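Local coordinates for protein Cry23AA1 (Bacillus thuringiensis, PDB 4RHZ) that probably acts as the aerolysin-like, pore-forming component of a binary insecticidal toxin, in complex with Cry37Aa1, and binds a zinc ion, at residues 109-118 with 218-226; 133-141 with 248-256. One frame throughout, in Å; residues are numbered along the deposited sequence.

Contact 1: 109-118 with 218-226; sequences DVTLTVSAEY and FIEGAQGLR
Y118 and I219 meet at about a right angle, the phenol oxygen lying 3.3 Å from I219 CB. That hydroxyl donates to the backbone of the neighbouring residue, Y118 OH to F218 O at 2.7 Å. The carbonyl oxygen lies at the ring's edge and close to its plane, yet the hydroxyl stands well above the carbonyl plane, with a C=O...O angle of 112°. I219 reaches toward the other strand: CG1 points anti to its backbone N (chi1 178°), which sets it tip to tip with V114 CG1, and the turn at chi2 brings CD1 to 3.9 Å from A116 CB. Farther along, L112 CD2 touches L225 CD2 at 3.7 Å, the two leucines crossing nearly at right angles, and the same methyl meets Q223 OE1. The glutamine amide is held at both ends: NE2 lies 2.9 Å from G224 O in an almost straight bond (172°), while OE1 accepts from N257 ND2. At the margin a poorly ordered D109 forms a long ion pair with R226, where L225 and R226 make a classic beta bulge opposite Q155. The strand axes pass 8.7 Å apart, and side chains from two different sheets meet between them: the face-to-face packing of a beta sandwich, here within an elongated aerolysin-family toxin.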
loop_
_atom_site.group_PDB
_atom_site.type_symbol
_atom_site.label_atom_id
_atom_site.label_comp_id
_atom_site.label_asym_id
_atom_site.label_seq_id
_atom_site.Cartn_x
_atom_site.Cartn_y
_atom_site.Cartn_z
ATOM N N ASP A 109 7.702 10.143 -2.513
ATOM C CA ASP A 109 7.320 11.542 -2.685
ATOM C C ASP A 109 5.878 11.727 -3.141
ATOM O O ASP A 109 5.407 12.817 -3.507
ATOM C CB ASP A 109 8.300 12.199 -3.680
ATOM C CG ASP A 109 7.669 12.481 -5.046
ATOM O OD1 ASP A 109 7.212 13.650 -5.209
ATOM O OD2 ASP A 109 7.622 11.555 -5.924
ATOM N N VAL A 110 5.176 10.624 -3.131
ATOM C CA VAL A 110 3.833 10.626 -3.600
ATOM C C VAL A 110 2.941 10.557 -2.326
ATOM O O VAL A 110 3.350 9.999 -1.293
ATOM C CB VAL A 110 3.711 9.500 -4.646
ATOM C CG1 VAL A 110 4.812 8.432 -4.383
ATOM C CG2 VAL A 110 2.316 8.920 -4.733
ATOM N N THR A 111 1.782 11.206 -2.431
ATOM C CA THR A 111 0.824 11.401 -1.389
ATOM C C THR A 111 -0.525 10.875 -1.845
ATOM O O THR A 111 -0.955 11.250 -2.929
ATOM C CB THR A 111 0.672 12.928 -1.088
ATOM O OG1 THR A 111 1.373 13.219 0.122
ATOM C CG2 THR A 111 -0.810 13.372 -0.897
ATOM N N LEU A 112 -1.214 10.045 -1.043
ATOM C CA LEU A 112 -2.597 9.754 -1.434
ATOM C C LEU A 112 -3.662 10.194 -0.408
ATOM O O LEU A 112 -3.438 10.123 0.822
ATOM C CB LEU A 112 -2.796 8.327 -1.967
ATOM C CG LEU A 112 -3.029 7.121 -1.056
ATOM C CD1 LEU A 112 -4.326 7.276 -0.286
ATOM C CD2 LEU A 112 -3.129 5.808 -1.800
ATOM N N THR A 113 -4.781 10.648 -0.952
ATOM C CA THR A 113 -5.918 11.125 -0.196
ATOM C C THR A 113 -7.077 10.177 -0.232
ATOM O O THR A 113 -7.582 9.808 -1.302
ATOM C CB THR A 113 -6.389 12.496 -0.710
ATOM O OG1 THR A 113 -5.422 13.444 -0.290
ATOM C CG2 THR A 113 -7.763 12.927 -0.082
ATOM N N VAL A 114 -7.504 9.790 0.962
ATOM C CA VAL A 114 -8.644 8.897 1.082
ATOM C C VAL A 114 -9.513 9.254 2.318
ATOM O O VAL A 114 -9.022 9.752 3.343
ATOM C CB VAL A 114 -8.174 7.421 1.087
ATOM C CG1 VAL A 114 -7.403 7.089 2.344
ATOM C CG2 VAL A 114 -9.358 6.472 0.959
ATOM N N SER A 115 -10.798 8.991 2.208
ATOM C CA SER A 115 -11.751 9.432 3.204
ATOM C C SER A 115 -12.618 8.236 3.566
ATOM O O SER A 115 -12.922 7.376 2.719
ATOM C CB SER A 115 -12.678 10.512 2.613
ATOM O OG SER A 115 -12.076 11.808 2.642
ATOM N N ALA A 116 -13.051 8.190 4.819
ATOM C CA ALA A 116 -14.053 7.197 5.164
ATOM C C ALA A 116 -14.969 7.721 6.281
ATOM O O ALA A 116 -14.597 8.632 7.041
ATOM C CB ALA A 116 -13.400 5.863 5.527
ATOM N N GLU A 117 -16.179 7.170 6.293
ATOM C CA GLU A 117 -17.135 7.402 7.331
ATOM C C GLU A 117 -17.075 6.351 8.463
ATOM O O GLU A 117 -17.338 5.170 8.260
ATOM C CB GLU A 117 -18.582 7.527 6.809
ATOM C CG GLU A 117 -19.315 8.439 7.858
ATOM C CD GLU A 117 -20.558 9.058 7.384
ATOM O OE1 GLU A 117 -21.256 9.635 8.243
ATOM O OE2 GLU A 117 -20.851 8.972 6.177
ATOM N N TYR A 118 -16.692 6.811 9.633
ATOM C CA TYR A 118 -16.757 5.986 10.832
ATOM C C TYR A 118 -18.018 6.206 11.697
ATOM O O TYR A 118 -18.181 7.268 12.305
ATOM C CB TYR A 118 -15.509 6.161 11.638
ATOM C CG TYR A 118 -14.325 5.641 10.866
ATOM C CD1 TYR A 118 -13.976 4.304 10.913
ATOM C CD2 TYR A 118 -13.582 6.496 10.029
ATOM C CE1 TYR A 118 -12.886 3.833 10.205
ATOM C CE2 TYR A 118 -12.505 6.019 9.290
ATOM C CZ TYR A 118 -12.159 4.717 9.379
ATOM O OH TYR A 118 -11.075 4.283 8.634
ATOM N N PHE A 218 -9.987 0.657 11.205
ATOM C CA PHE A 218 -8.941 0.701 10.168
ATOM C C PHE A 218 -9.373 1.444 8.891
ATOM O O PHE A 218 -10.557 1.675 8.692
ATOM C CB PHE A 218 -8.443 -0.711 9.877
ATOM C CG PHE A 218 -9.491 -1.593 9.280
ATOM C CD1 PHE A 218 -9.652 -1.649 7.895
ATOM C CD2 PHE A 218 -10.321 -2.386 10.101
ATOM C CE1 PHE A 218 -10.634 -2.474 7.324
ATOM C CE2 PHE A 218 -11.304 -3.223 9.561
ATOM C CZ PHE A 218 -11.488 -3.259 8.162
ATOM N N ILE A 219 -8.406 1.801 8.034
ATOM C CA ILE A 219 -8.698 2.233 6.645
ATOM C C ILE A 219 -7.687 1.439 5.792
ATOM O O ILE A 219 -6.491 1.428 6.095
ATOM C CB ILE A 219 -8.554 3.767 6.563
ATOM C CG1 ILE A 219 -8.776 4.320 5.161
ATOM C CG2 ILE A 219 -7.157 4.260 7.046
ATOM C CD1 ILE A 219 -10.083 4.018 4.646
ATOM N N GLU A 220 -8.156 0.671 4.821
ATOM C CA GLU A 220 -7.293 -0.085 4.007
ATOM C C GLU A 220 -7.698 0.045 2.526
ATOM O O GLU A 220 -8.854 0.414 2.210
ATOM C CB GLU A 220 -7.218 -1.545 4.441
ATOM C CG GLU A 220 -8.372 -2.325 3.982
ATOM C CD GLU A 220 -8.240 -3.834 4.247
ATOM O OE1 GLU A 220 -7.101 -4.384 4.224
ATOM O OE2 GLU A 220 -9.287 -4.487 4.440
ATOM N N GLY A 221 -6.764 -0.265 1.613
ATOM C CA GLY A 221 -6.947 0.048 0.143
ATOM C C GLY A 221 -5.763 -0.431 -0.733
ATOM O O GLY A 221 -4.686 -0.765 -0.212
ATOM N N ALA A 222 -5.966 -0.436 -2.044
ATOM C CA ALA A 222 -4.943 -0.794 -3.005
ATOM C C ALA A 222 -5.391 -0.052 -4.238
ATOM O O ALA A 222 -6.525 -0.233 -4.671
ATOM C CB ALA A 222 -4.953 -2.326 -3.280
ATOM N N GLN A 223 -4.543 0.801 -4.796
ATOM C CA GLN A 223 -4.899 1.432 -6.093
ATOM C C GLN A 223 -3.675 1.725 -6.920
ATOM O O GLN A 223 -2.545 1.823 -6.398
ATOM C CB GLN A 223 -5.650 2.775 -5.896
ATOM C CG GLN A 223 -4.859 3.677 -5.074
ATOM C CD GLN A 223 -5.433 5.075 -5.016
ATOM O OE1 GLN A 223 -6.055 5.452 -3.992
ATOM N NE2 GLN A 223 -5.210 5.889 -6.099
ATOM N N GLY A 224 -3.941 1.987 -8.196
ATOM C CA GLY A 224 -2.925 2.568 -9.059
ATOM C C GLY A 224 -2.650 3.948 -8.547
ATOM O O GLY A 224 -3.597 4.724 -8.266
ATOM N N LEU A 225 -1.383 4.287 -8.437
ATOM C CA LEU A 225 -1.075 5.632 -8.053
ATOM C C LEU A 225 -0.710 6.540 -9.203
ATOM O O LEU A 225 -0.980 7.739 -9.132
ATOM C CB LEU A 225 0.075 5.661 -7.087
ATOM C CG LEU A 225 -0.015 4.796 -5.841
ATOM C CD1 LEU A 225 1.402 4.762 -5.254
ATOM C CD2 LEU A 225 -1.038 5.433 -4.812
ATOM N N ARG A 226 -0.034 5.979 -10.217
ATOM C CA ARG A 226 0.410 6.717 -11.400
ATOM C C ARG A 226 0.868 5.776 -12.487
ATOM O O ARG A 226 1.187 4.585 -12.206
ATOM C CB ARG A 226 1.480 7.720 -11.105
ATOM C CG ARG A 226 2.508 7.221 -10.184
ATOM C CD ARG A 226 3.774 7.713 -10.636
ATOM N NE ARG A 226 4.374 8.642 -9.737
ATOM C CZ ARG A 226 5.058 9.731 -10.124
ATOM N NH1 ARG A 226 5.193 10.053 -11.423
ATOM N NH2 ARG A 226 5.601 10.513 -9.192
#

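Contact 2: 133-141 with 248-256; sequences TWSDSTKVT and YLINGSLAP
The carboxylate of D136 is gripped by three hydroxyls, one of which comes from across the contact. S253 OG donates to D136 OD2 at 2.6 Å, arriving on the syn side but 30° out of the carboxylate plane. The other oxygen, OD1, is bonded to S227 OG and Y152 OH, so both ends of the group are occupied and its rotation is probably well fixed. A buried acid with hydrogen-bonding hydroxyls at both oxygens would probably keep its charge more easily than one in an apolar setting. S253 OG has a second task: a water donates to it at 2.8 Å and accepts from S135 N at 3.2 Å, tying the serine to the opposite backbone. With chi1 of -55°, S253 OG lies beside its own backbone N and turns toward D136.

On one side of this polar centre W134 presents its six-membered ring to the 253-255 backbone. CZ3 approaches S253 O at 3.4 Å, with the oxygen at the ring's edge in its plane, and CH2 lies 3.8 Å from A255 CB. Farther toward 248 the contact is mostly aliphatic. T138 and I250 reach tip to tip, both T138 branches, OG1 and CG2, lying 3.6 Å from the I250 CD1 methyl, and V140 CG2 comes to the edge of the Y248 ring, close to its hydroxyl.

The two strands run roughly antiparallel, at 153°, without pairing through their backbones. Strand 126-142 pairs with 67-90, and 246-254 pairs with 211-235; those two partners also pair with each other, and in this curled or branched sheet the flanking strands 126-142 and 246-254 come face to face, while L249 packs on Q72 of the Cry37AA1 chain.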
loop_
_atom_site.group_PDB
_atom_site.type_symbol
_atom_site.label_atom_id
_atom_site.label_comp_id
_atom_site.label_asym_id
_atom_site.label_seq_id
_atom_site.Cartn_x
_atom_site.Cartn_y
_atom_site.Cartn_z
ATOM N N THR A 133 -9.985 3.811 -15.641
ATOM C CA THR A 133 -9.416 3.598 -16.969
ATOM C C THR A 133 -8.288 4.594 -17.065
ATOM O O THR A 133 -8.533 5.808 -17.057
ATOM C CB THR A 133 -10.457 3.817 -18.092
ATOM O OG1 THR A 133 -11.458 2.799 -17.978
ATOM C CG2 THR A 133 -9.790 3.689 -19.505
ATOM N N TRP A 134 -7.065 4.073 -17.041
ATOM C CA TRP A 134 -5.857 4.863 -17.321
ATOM C C TRP A 134 -5.721 4.964 -18.860
ATOM O O TRP A 134 -5.962 4.014 -19.561
ATOM C CB TRP A 134 -4.614 4.184 -16.706
ATOM C CG TRP A 134 -4.683 4.088 -15.203
ATOM C CD1 TRP A 134 -5.423 3.202 -14.487
ATOM C CD2 TRP A 134 -4.003 4.916 -14.240
ATOM N NE1 TRP A 134 -5.265 3.434 -13.135
ATOM C CE2 TRP A 134 -4.393 4.471 -12.955
ATOM C CE3 TRP A 134 -3.136 5.993 -14.341
ATOM C CZ2 TRP A 134 -3.952 5.079 -11.768
ATOM C CZ3 TRP A 134 -2.679 6.592 -13.181
ATOM C CH2 TRP A 134 -3.105 6.131 -11.896
ATOM N N SER A 135 -5.420 6.144 -19.372
ATOM C CA SER A 135 -5.113 6.289 -20.791
ATOM C C SER A 135 -3.977 7.296 -20.982
ATOM O O SER A 135 -3.989 8.379 -20.427
ATOM C CB SER A 135 -6.384 6.660 -21.582
ATOM O OG SER A 135 -7.327 5.586 -21.518
ATOM N N ASP A 136 -2.965 6.930 -21.738
ATOM C CA ASP A 136 -1.850 7.822 -21.816
ATOM C C ASP A 136 -1.292 7.718 -23.237
ATOM O O ASP A 136 -1.406 6.656 -23.895
ATOM C CB ASP A 136 -0.779 7.362 -20.793
ATOM C CG ASP A 136 -1.135 7.697 -19.312
ATOM O OD1 ASP A 136 -1.422 6.739 -18.523
ATOM O OD2 ASP A 136 -1.070 8.889 -18.927
ATOM N N SER A 137 -0.650 8.781 -23.704
ATOM C CA SER A 137 0.059 8.687 -24.974
ATOM C C SER A 137 1.115 9.725 -25.058
ATOM O O SER A 137 1.119 10.697 -24.300
ATOM C CB SER A 137 -0.866 8.783 -26.169
ATOM O OG SER A 137 -1.447 10.020 -26.131
ATOM N N THR A 138 2.095 9.467 -25.918
ATOM C CA THR A 138 3.222 10.386 -26.024
ATOM C C THR A 138 3.773 10.169 -27.445
ATOM O O THR A 138 3.464 9.146 -28.109
ATOM C CB THR A 138 4.255 10.140 -24.942
ATOM O OG1 THR A 138 5.176 11.234 -24.854
ATOM C CG2 THR A 138 5.011 8.815 -25.151
ATOM N N LYS A 139 4.540 11.152 -27.907
ATOM C CA LYS A 139 4.959 11.220 -29.284
ATOM C C LYS A 139 6.453 11.072 -29.211
ATOM O O LYS A 139 7.160 11.884 -28.628
ATOM C CB LYS A 139 4.572 12.566 -29.837
ATOM C CG LYS A 139 4.290 12.606 -31.336
ATOM C CD LYS A 139 4.600 14.048 -31.870
ATOM C CE LYS A 139 3.809 14.397 -33.122
ATOM N NZ LYS A 139 3.551 15.878 -33.245
ATOM N N VAL A 140 6.960 10.000 -29.761
ATOM C CA VAL A 140 8.389 9.822 -29.645
ATOM C C VAL A 140 9.067 10.017 -31.003
ATOM O O VAL A 140 8.500 9.718 -32.060
ATOM C CB VAL A 140 8.756 8.415 -29.055
ATOM C CG1 VAL A 140 8.145 7.312 -29.869
ATOM C CG2 VAL A 140 10.282 8.230 -29.046
ATOM N N THR A 141 10.293 10.501 -30.937
ATOM C CA THR A 141 11.135 10.601 -32.108
ATOM C C THR A 141 12.066 9.403 -32.135
ATOM O O THR A 141 12.877 9.231 -31.225
ATOM C CB THR A 141 11.954 11.885 -32.041
ATOM O OG1 THR A 141 11.057 12.993 -32.074
ATOM C CG2 THR A 141 12.924 11.979 -33.237
ATOM N N TYR A 248 14.592 6.138 -21.213
ATOM C CA TYR A 248 14.115 7.341 -20.478
ATOM C C TYR A 248 12.614 7.168 -20.125
ATOM O O TYR A 248 11.934 6.317 -20.699
ATOM C CB TYR A 248 14.333 8.658 -21.278
ATOM C CG TYR A 248 13.692 8.642 -22.659
ATOM C CD1 TYR A 248 12.458 9.251 -22.892
ATOM C CD2 TYR A 248 14.328 8.024 -23.743
ATOM C CE1 TYR A 248 11.857 9.208 -24.152
ATOM C CE2 TYR A 248 13.743 7.995 -25.038
ATOM C CZ TYR A 248 12.523 8.596 -25.233
ATOM O OH TYR A 248 11.917 8.530 -26.487
ATOM N N LEU A 249 12.106 7.937 -19.164
ATOM C CA LEU A 249 10.729 7.717 -18.669
ATOM C C LEU A 249 9.919 8.952 -18.813
ATOM O O LEU A 249 10.377 10.033 -18.473
ATOM C CB LEU A 249 10.760 7.344 -17.208
ATOM C CG LEU A 249 11.617 6.131 -16.827
ATOM C CD1 LEU A 249 11.809 6.121 -15.315
ATOM C CD2 LEU A 249 11.057 4.881 -17.305
ATOM N N ILE A 250 8.719 8.799 -19.344
ATOM C CA ILE A 250 7.826 9.915 -19.538
ATOM C C ILE A 250 6.609 9.732 -18.559
ATOM O O ILE A 250 5.933 8.696 -18.587
ATOM C CB ILE A 250 7.298 9.882 -20.989
ATOM C CG1 ILE A 250 8.433 10.072 -22.004
ATOM C CG2 ILE A 250 6.154 10.943 -21.205
ATOM C CD1 ILE A 250 8.011 9.553 -23.368
ATOM N N ASN A 251 6.371 10.696 -17.673
ATOM C CA ASN A 251 5.152 10.678 -16.855
ATOM C C ASN A 251 3.898 10.608 -17.671
ATOM O O ASN A 251 3.743 11.388 -18.629
ATOM C CB ASN A 251 5.118 11.874 -15.975
ATOM C CG ASN A 251 6.194 11.809 -14.993
ATOM O OD1 ASN A 251 6.520 10.709 -14.473
ATOM N ND2 ASN A 251 6.788 12.944 -14.721
ATOM N N GLY A 252 3.060 9.631 -17.324
ATOM C CA GLY A 252 1.752 9.465 -17.936
ATOM C C GLY A 252 0.764 10.272 -17.112
ATOM O O GLY A 252 0.731 11.472 -17.265
ATOM N N SER A 253 0.045 9.630 -16.182
ATOM C CA SER A 253 -1.009 10.272 -15.378
ATOM C C SER A 253 -0.849 10.014 -13.869
ATOM O O SER A 253 -0.272 9.006 -13.467
ATOM C CB SER A 253 -2.388 9.727 -15.754
ATOM O OG SER A 253 -2.698 9.827 -17.114
ATOM N N LEU A 254 -1.377 10.910 -13.043
ATOM C CA LEU A 254 -1.497 10.663 -11.571
ATOM C C LEU A 254 -2.910 10.231 -11.323
ATOM O O LEU A 254 -3.802 10.705 -12.004
ATOM C CB LEU A 254 -1.328 11.947 -10.792
ATOM C CG LEU A 254 -0.016 12.690 -10.849
ATOM C CD1 LEU A 254 -0.110 13.915 -9.940
ATOM C CD2 LEU A 254 1.154 11.756 -10.451
ATOM N N ALA A 255 -3.151 9.347 -10.361
ATOM C CA ALA A 255 -4.563 9.106 -9.908
ATOM C C ALA A 255 -5.252 10.404 -9.368
ATOM O O ALA A 255 -4.573 11.311 -8.871
ATOM C CB ALA A 255 -4.614 7.972 -8.900
ATOM N N PRO A 256 -6.588 10.505 -9.475
ATOM C CA PRO A 256 -7.288 11.769 -8.977
ATOM C C PRO A 256 -6.970 12.151 -7.518
ATOM O O PRO A 256 -6.724 13.366 -7.173
ATOM C CB PRO A 256 -8.778 11.475 -9.135
ATOM C CG PRO A 256 -8.880 10.179 -9.992
ATOM C CD PRO A 256 -7.517 9.479 -10.006
HETATM O O HOH W 1 -5.117 8.417 -17.148
#

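In the fold
Contacts 1 and 2 are centred about 22 Å apart along the elongated molecule, yet they meet where strand 211-235 runs beside 246-254. There L225 O and A255 N lie 3.0 Å apart, a probable hydrogen bond, and R226 CB packs against S253 O at 3.2 Å. Both contacts also border the zinc site formed by H79, E130 and H132. From contact 1, the side chain of Q223 comes within about 5 Å of the ion and about 4 Å of the H79 side chain, nearest atoms; from contact 2, W134 approaches the H132 side chain to about 4 Å, and the A255 side chain lies about 7 Å from the ion. The metal thus sits beside the junction, with each contact contributing a neighbour to its surroundings.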